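Local coordinates for NAD-dependent epimerase/dehydratase (Veillonella parvula, PDB 4HNH), which binds NADP in a Rossmann-type domain and is probably an enzyme of the NAD-dependent epimerase/dehydratase family, at residues V106-L111 against W122-L127; R153-Y158 against A173-A178. All blocks are in the same frame, centred on the assembly; numbering follows the deposited sequence.

Contact 1: V106-L111 against W122-L127. With NAP (NADP nicotinamide-adenine-dinucleotide phosphate), chain C; FMT (formic acid), chain H.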
# COMPACT_ATOMS: atom_id res chain seq x y z
N VAL A 106 -0.37 0.01 2.59
CA VAL A 106 0.24 -1.33 2.63
C VAL A 106 1.09 -1.54 3.89
O VAL A 106 1.93 -0.70 4.23
CB VAL A 106 1.05 -1.65 1.35
CG1 VAL A 106 0.10 -1.94 0.19
CG2 VAL A 106 1.97 -0.51 1.00
N SER A 107 0.82 -2.64 4.58
CA SER A 107 1.45 -2.98 5.85
C SER A 107 1.95 -4.41 5.75
O SER A 107 1.77 -5.07 4.71
CB SER A 107 0.42 -2.83 6.98
OG SER A 107 0.98 -3.14 8.27
N MET A 108 2.59 -4.90 6.80
CA MET A 108 3.14 -6.25 6.79
C MET A 108 2.20 -7.21 7.50
O MET A 108 1.63 -6.88 8.53
CB MET A 108 4.49 -6.27 7.49
CG MET A 108 4.41 -5.91 8.96
SD MET A 108 5.90 -6.39 9.84
CE MET A 108 5.65 -8.17 9.99
N ALA A 109 2.04 -8.41 6.96
CA ALA A 109 1.21 -9.40 7.64
C ALA A 109 1.99 -10.02 8.79
O ALA A 109 3.22 -9.96 8.81
CB ALA A 109 0.78 -10.49 6.63
N GLY A 110 1.28 -10.61 9.75
CA GLY A 110 1.91 -11.34 10.83
C GLY A 110 1.96 -10.64 12.19
O GLY A 110 2.25 -11.29 13.20
N LEU A 111 1.70 -9.34 12.22
CA LEU A 111 1.78 -8.54 13.45
C LEU A 111 0.86 -9.04 14.55
O LEU A 111 1.13 -8.83 15.74
CB LEU A 111 1.42 -7.08 13.18
CG LEU A 111 2.28 -6.30 12.19
CD1 LEU A 111 1.87 -4.84 12.17
CD2 LEU A 111 3.74 -6.44 12.56
N TRP A 122 9.99 -18.07 11.19
CA TRP A 122 10.91 -17.66 10.14
C TRP A 122 10.80 -16.16 9.87
O TRP A 122 11.82 -15.45 9.76
CB TRP A 122 10.63 -18.44 8.85
CG TRP A 122 11.73 -18.31 7.83
CD1 TRP A 122 12.75 -19.18 7.61
CD2 TRP A 122 11.94 -17.23 6.91
NE1 TRP A 122 13.57 -18.73 6.61
CE2 TRP A 122 13.10 -17.52 6.16
CE3 TRP A 122 11.26 -16.03 6.64
CZ2 TRP A 122 13.59 -16.68 5.17
CZ3 TRP A 122 11.75 -15.19 5.65
CH2 TRP A 122 12.90 -15.52 4.93
N THR A 123 9.57 -15.67 9.80
CA THR A 123 9.32 -14.27 9.48
C THR A 123 10.01 -13.33 10.46
O THR A 123 10.72 -12.41 10.06
CB THR A 123 7.82 -13.99 9.43
OG1 THR A 123 7.29 -14.65 8.27
CG2 THR A 123 7.55 -12.50 9.32
N PHE A 124 9.81 -13.58 11.74
CA PHE A 124 10.37 -12.68 12.74
C PHE A 124 11.86 -12.88 12.96
O PHE A 124 12.54 -11.99 13.48
CB PHE A 124 9.54 -12.71 14.03
CG PHE A 124 8.15 -12.18 13.82
CD1 PHE A 124 7.95 -10.93 13.26
CD2 PHE A 124 7.04 -12.95 14.14
CE1 PHE A 124 6.69 -10.44 13.04
CE2 PHE A 124 5.76 -12.47 13.92
CZ PHE A 124 5.59 -11.21 13.36
N ASP A 125 12.39 -14.05 12.57
CA ASP A 125 13.83 -14.24 12.57
C ASP A 125 14.47 -13.40 11.47
O ASP A 125 15.70 -13.21 11.46
CB ASP A 125 14.19 -15.72 12.35
CG ASP A 125 14.08 -16.57 13.62
OD1 ASP A 125 13.83 -16.01 14.72
OD2 ASP A 125 14.26 -17.80 13.53
N ASN A 126 13.66 -12.92 10.54
CA ASN A 126 14.15 -12.20 9.36
C ASN A 126 13.68 -10.76 9.27
O ASN A 126 13.70 -10.17 8.19
CB ASN A 126 13.77 -12.96 8.09
CG ASN A 126 14.67 -14.16 7.85
OD1 ASN A 126 15.75 -14.03 7.28
ND2 ASN A 126 14.24 -15.33 8.32
N LEU A 127 13.23 -10.21 10.40
CA LEU A 127 12.86 -8.80 10.50
C LEU A 127 13.40 -8.23 11.80
O LEU A 127 13.38 -8.90 12.84
CB LEU A 127 11.35 -8.64 10.48
CG LEU A 127 10.63 -9.04 9.20
CD1 LEU A 127 9.13 -9.00 9.40
CD2 LEU A 127 11.05 -8.12 8.06
PA NAP C . 9.36 -0.18 -1.09
O1A NAP C . 10.02 -0.50 -2.39
O2A NAP C . 10.47 -0.00 -0.10
O5B NAP C . 8.53 1.14 -1.20
C5B NAP C . 8.30 1.94 -0.07
C4B NAP C . 8.44 3.36 -0.45
O4B NAP C . 7.97 4.19 0.62
C3B NAP C . 9.87 3.71 -0.73
O3B NAP C . 10.03 4.10 -2.05
C2B NAP C . 10.15 4.82 0.23
O2B NAP C . 10.89 5.89 -0.32
C1B NAP C . 8.77 5.31 0.58
N9A NAP C . 8.84 5.97 1.85
C8A NAP C . 8.87 5.38 3.12
N7A NAP C . 8.97 6.34 4.04
C5A NAP C . 9.02 7.60 3.40
C6A NAP C . 9.12 8.96 3.84
N6A NAP C . 9.21 9.26 5.20
N1A NAP C . 9.15 9.93 2.92
C2A NAP C . 9.06 9.67 1.62
N3A NAP C . 8.96 8.41 1.15
C4A NAP C . 8.94 7.38 2.00
O3 NAP C . 8.42 -1.35 -0.58
PN NAP C . 7.39 -2.22 -1.45
O1N NAP C . 8.02 -3.43 -2.06
O2N NAP C . 6.78 -1.51 -2.61
O5D NAP C . 6.31 -2.71 -0.40
C5D NAP C . 5.41 -1.76 0.15
C4D NAP C . 5.51 -1.71 1.69
O4D NAP C . 5.19 -2.93 2.29
C3D NAP C . 6.86 -1.30 2.24
O3D NAP C . 6.65 -0.55 3.36
C2D NAP C . 7.48 -2.62 2.56
O2D NAP C . 8.47 -2.50 3.51
C1D NAP C . 6.29 -3.33 3.08
N1N NAP C . 6.34 -4.81 3.00
C2N NAP C . 7.46 -5.46 2.51
C3N NAP C . 7.50 -6.85 2.43
C7N NAP C . 8.68 -7.53 1.90
O7N NAP C . 8.65 -8.71 1.68
N7N NAP C . 9.89 -6.78 1.63
C4N NAP C . 6.34 -7.59 2.85
C5N NAP C . 5.19 -6.86 3.36
C6N NAP C . 5.22 -5.50 3.41
P2B NAP C . 12.46 5.91 -0.54
O1X NAP C . 13.31 5.52 0.66
O2X NAP C . 12.83 4.91 -1.62
O3X NAP C . 12.92 7.29 -0.97
C FMT H . -0.82 -4.91 10.20
O1 FMT H . -0.86 -3.68 10.13
O2 FMT H . -0.01 -5.60 9.59
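Met-108 and Leu-127 meet tip to tip, with the methionine methyl CE 3.6 Å from the leucine CD1. The same CE lies 3.9 Å from CE1 of Phe-124, whose ring it approaches obliquely, so one methyl group bridges the two side chains at the end of helix 117-125. In the methionine, CG sits between the backbone N and the carbonyl carbon (chi1 64°), the chain then runs extended, and a bend about the CG-SD bond (chi3 -76°) swings the methyl round. Phe-124 leaves its helix with CG anti to the carbonyl carbon (chi1 -65°) and reaches the turn after strand 102-108 with the far edge of its ring. There Gly-110 O lies in the ring plane, 3.3 Å from CZ, while the methyl of Thr-123 stands above one face, toward its rim. Gly-110 has a positive phi, and a CB here would be jammed against the carbonyl O of Ala-109 and sit close to Phe-124 CZ. Val-106 CG2 packs on the cofactor, 3.8 Å from the ribose carbon C5D of NADP, whereas Ser-107 OG points away from it and donates a 2.7 Å hydrogen bond to O1 of a bound formic acid, probably from the crystallisation liquor. The contact is essentially apolar, and the carbonyl oxygen at the phenylalanine edge faces ring hydrogens, which would be a weak electrostatic complement to the methyl packing.

Contact 2: R153-Y158 against A173-A178. With NAP (NADP nicotinamide-adenine-dinucleotide phosphate), chain C.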
# COMPACT_ATOMS: atom_id res chain seq x y z
N ARG A 153 -2.57 -6.12 4.44
CA ARG A 153 -1.48 -6.81 5.12
C ARG A 153 -0.79 -7.75 4.15
O ARG A 153 -1.33 -8.79 3.78
CB ARG A 153 -2.04 -7.60 6.30
CG ARG A 153 -2.55 -6.71 7.42
CD ARG A 153 -3.18 -7.52 8.55
NE ARG A 153 -4.53 -7.99 8.24
CZ ARG A 153 -4.90 -9.27 8.16
NH1 ARG A 153 -4.01 -10.24 8.34
NH2 ARG A 153 -6.17 -9.57 7.89
N LEU A 154 0.42 -7.37 3.72
CA LEU A 154 1.11 -8.13 2.70
C LEU A 154 2.05 -9.15 3.30
O LEU A 154 2.80 -8.87 4.24
CB LEU A 154 1.90 -7.21 1.77
CG LEU A 154 1.13 -6.03 1.16
CD1 LEU A 154 2.04 -5.23 0.24
CD2 LEU A 154 -0.16 -6.48 0.46
N THR A 155 2.01 -10.36 2.73
CA THR A 155 3.00 -11.36 3.10
C THR A 155 4.28 -11.11 2.31
O THR A 155 4.42 -10.07 1.66
CB THR A 155 2.43 -12.77 2.95
OG1 THR A 155 3.37 -13.73 3.43
CG2 THR A 155 2.06 -13.08 1.50
N TRP A 156 5.24 -12.01 2.38
CA TRP A 156 6.54 -11.74 1.79
C TRP A 156 6.48 -11.49 0.28
O TRP A 156 5.81 -12.22 -0.46
CB TRP A 156 7.52 -12.87 2.09
CG TRP A 156 7.93 -12.93 3.52
CD1 TRP A 156 7.35 -13.67 4.52
CD2 TRP A 156 9.01 -12.23 4.12
NE1 TRP A 156 8.01 -13.47 5.71
CE2 TRP A 156 9.04 -12.59 5.49
CE3 TRP A 156 9.98 -11.34 3.64
CZ2 TRP A 156 10.00 -12.08 6.38
CZ3 TRP A 156 10.92 -10.84 4.52
CH2 TRP A 156 10.93 -11.21 5.87
N LEU A 157 7.18 -10.46 -0.18
CA LEU A 157 7.07 -10.02 -1.56
C LEU A 157 8.17 -10.52 -2.48
O LEU A 157 9.33 -10.67 -2.07
CB LEU A 157 7.07 -8.48 -1.63
CG LEU A 157 5.93 -7.77 -0.90
CD1 LEU A 157 6.16 -6.25 -0.87
CD2 LEU A 157 4.60 -8.09 -1.54
N TYR A 158 7.81 -10.72 -3.74
CA TYR A 158 8.79 -11.00 -4.80
C TYR A 158 8.18 -10.52 -6.12
O TYR A 158 7.01 -10.13 -6.17
CB TYR A 158 9.16 -12.49 -4.84
CG TYR A 158 8.07 -13.40 -5.35
CD1 TYR A 158 8.18 -14.00 -6.60
CD2 TYR A 158 6.95 -13.67 -4.59
CE1 TYR A 158 7.20 -14.83 -7.08
CE2 TYR A 158 5.95 -14.49 -5.06
CZ TYR A 158 6.09 -15.09 -6.30
OH TYR A 158 5.11 -15.92 -6.78
N ALA A 173 -8.36 -14.15 10.46
CA ALA A 173 -8.19 -15.47 9.84
C ALA A 173 -6.74 -15.90 9.84
O ALA A 173 -5.83 -15.07 9.75
CB ALA A 173 -8.74 -15.47 8.39
N GLN A 174 -6.51 -17.20 9.94
CA GLN A 174 -5.15 -17.71 9.78
C GLN A 174 -4.62 -17.31 8.40
O GLN A 174 -5.30 -17.49 7.40
CB GLN A 174 -5.10 -19.23 9.96
CG GLN A 174 -3.68 -19.78 9.98
CD GLN A 174 -3.57 -21.14 10.64
OE1 GLN A 174 -4.08 -21.35 11.73
NE2 GLN A 174 -2.90 -22.07 9.96
N PHE A 175 -3.40 -16.77 8.37
CA PHE A 175 -2.79 -16.31 7.12
C PHE A 175 -1.73 -17.35 6.72
O PHE A 175 -0.60 -17.33 7.23
CB PHE A 175 -2.18 -14.93 7.37
CG PHE A 175 -1.85 -14.14 6.14
CD1 PHE A 175 -2.21 -12.80 6.06
CD2 PHE A 175 -1.12 -14.69 5.10
CE1 PHE A 175 -1.88 -12.03 4.95
CE2 PHE A 175 -0.80 -13.94 3.99
CZ PHE A 175 -1.18 -12.61 3.91
N ASN A 176 -2.09 -18.27 5.84
CA ASN A 176 -1.21 -19.40 5.54
C ASN A 176 -0.25 -19.16 4.38
O ASN A 176 0.69 -19.93 4.21
CB ASN A 176 -2.03 -20.66 5.28
CG ASN A 176 -2.76 -21.14 6.52
OD1 ASN A 176 -2.14 -21.36 7.56
ND2 ASN A 176 -4.08 -21.26 6.43
N ASP A 177 -0.49 -18.11 3.59
CA ASP A 177 0.33 -17.84 2.40
C ASP A 177 1.65 -17.17 2.76
O ASP A 177 1.67 -16.11 3.38
CB ASP A 177 -0.44 -16.97 1.39
CG ASP A 177 -1.72 -17.63 0.89
OD1 ASP A 177 -1.84 -18.87 0.94
OD2 ASP A 177 -2.59 -16.88 0.40
N ALA A 178 2.75 -17.81 2.37
CA ALA A 178 4.09 -17.36 2.76
C ALA A 178 4.65 -16.28 1.85
O ALA A 178 5.70 -15.72 2.13
CB ALA A 178 5.05 -18.55 2.79
PA NAP C . 9.36 -0.18 -1.09
O1A NAP C . 10.02 -0.50 -2.39
O2A NAP C . 10.47 -0.00 -0.10
O5B NAP C . 8.53 1.14 -1.20
C5B NAP C . 8.30 1.94 -0.07
C4B NAP C . 8.44 3.36 -0.45
O4B NAP C . 7.97 4.19 0.62
C3B NAP C . 9.87 3.71 -0.73
O3B NAP C . 10.03 4.10 -2.05
C2B NAP C . 10.15 4.82 0.23
O2B NAP C . 10.89 5.89 -0.32
C1B NAP C . 8.77 5.31 0.58
N9A NAP C . 8.84 5.97 1.85
C8A NAP C . 8.87 5.38 3.12
N7A NAP C . 8.97 6.34 4.04
C5A NAP C . 9.02 7.60 3.40
C6A NAP C . 9.12 8.96 3.84
N6A NAP C . 9.21 9.26 5.20
N1A NAP C . 9.15 9.93 2.92
C2A NAP C . 9.06 9.67 1.62
N3A NAP C . 8.96 8.41 1.15
C4A NAP C . 8.94 7.38 2.00
O3 NAP C . 8.42 -1.35 -0.58
PN NAP C . 7.39 -2.22 -1.45
O1N NAP C . 8.02 -3.43 -2.06
O2N NAP C . 6.78 -1.51 -2.61
O5D NAP C . 6.31 -2.71 -0.40
C5D NAP C . 5.41 -1.76 0.15
C4D NAP C . 5.51 -1.71 1.69
O4D NAP C . 5.19 -2.93 2.29
C3D NAP C . 6.86 -1.30 2.24
O3D NAP C . 6.65 -0.55 3.36
C2D NAP C . 7.48 -2.62 2.56
O2D NAP C . 8.47 -2.50 3.51
C1D NAP C . 6.29 -3.33 3.08
N1N NAP C . 6.34 -4.81 3.00
C2N NAP C . 7.46 -5.46 2.51
C3N NAP C . 7.50 -6.85 2.43
C7N NAP C . 8.68 -7.53 1.90
O7N NAP C . 8.65 -8.71 1.68
N7N NAP C . 9.89 -6.78 1.63
C4N NAP C . 6.34 -7.59 2.85
C5N NAP C . 5.19 -6.86 3.36
C6N NAP C . 5.22 -5.50 3.41
P2B NAP C . 12.46 5.91 -0.54
O1X NAP C . 13.31 5.52 0.66
O2X NAP C . 12.83 4.91 -1.62
O3X NAP C . 12.92 7.29 -0.97
O HOH W 1 -5.62 -12.55 9.00
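Thr-155 fits against the 173-178 loop with every atom of its side chain. CB lies 3.6 Å from CE2 of Phe-175, meeting the ring at a slant. From CB the methyl CG2 turns to the same ring atom and to Asp-177 O, while OG1, placed opposite the backbone N (chi1 -175°), donates a 2.9 Å hydrogen bond to Asp-177 O from a position tilted 23° out of the carbonyl plane. An alanine here would remove that donor and is likely to leave the Asp-177 carbonyl without its mate and the Phe-175 rim less closely covered. Thr-155 lies at the interruption of strand 148-158 of the Rossmann-type sheet, where the chain passes the nicotinamide: Leu-157 N binds the carboxamide oxygen O7N of NADP at 2.9 Å in a nearly straight bond. Further back along the strand, the edge of the Phe-175 ring meets Arg-153 O, 3.5 Å from CE1. The arginine side chain slides past the ring in the opposite direction, its guanidinium plane steeply inclined to it (75°), with NH1 near CD1. A water accepts from NH1 and donates to Ala-173 O, and the guanidinium is held by Ser-205 O and a salt bridge to Glu-114.

In the fold
The two contacts follow one another along the chain, contact 1 first, with centres about 9 Å apart. They share the sheet: strands 102-108 and 148-158 are parallel neighbours, linked by probable hydrogen bonds between Ser-107 O and Leu-154 N and between Ala-109 N and Leu-154 O. Beyond the strands the two also touch through side chains, with Ala-109 packed on Phe-175 and the Trp-122 and Trp-156 rings meeting edge-to-face. Helix 117-125 and the loop between strands 167-169 and 180-181 are thereby joined to the end of strand 102-108 and the break in strand 148-158. Both contacts touch NADP, consistent with this part of the fold bordering the nicotinamide half of the cofactor site.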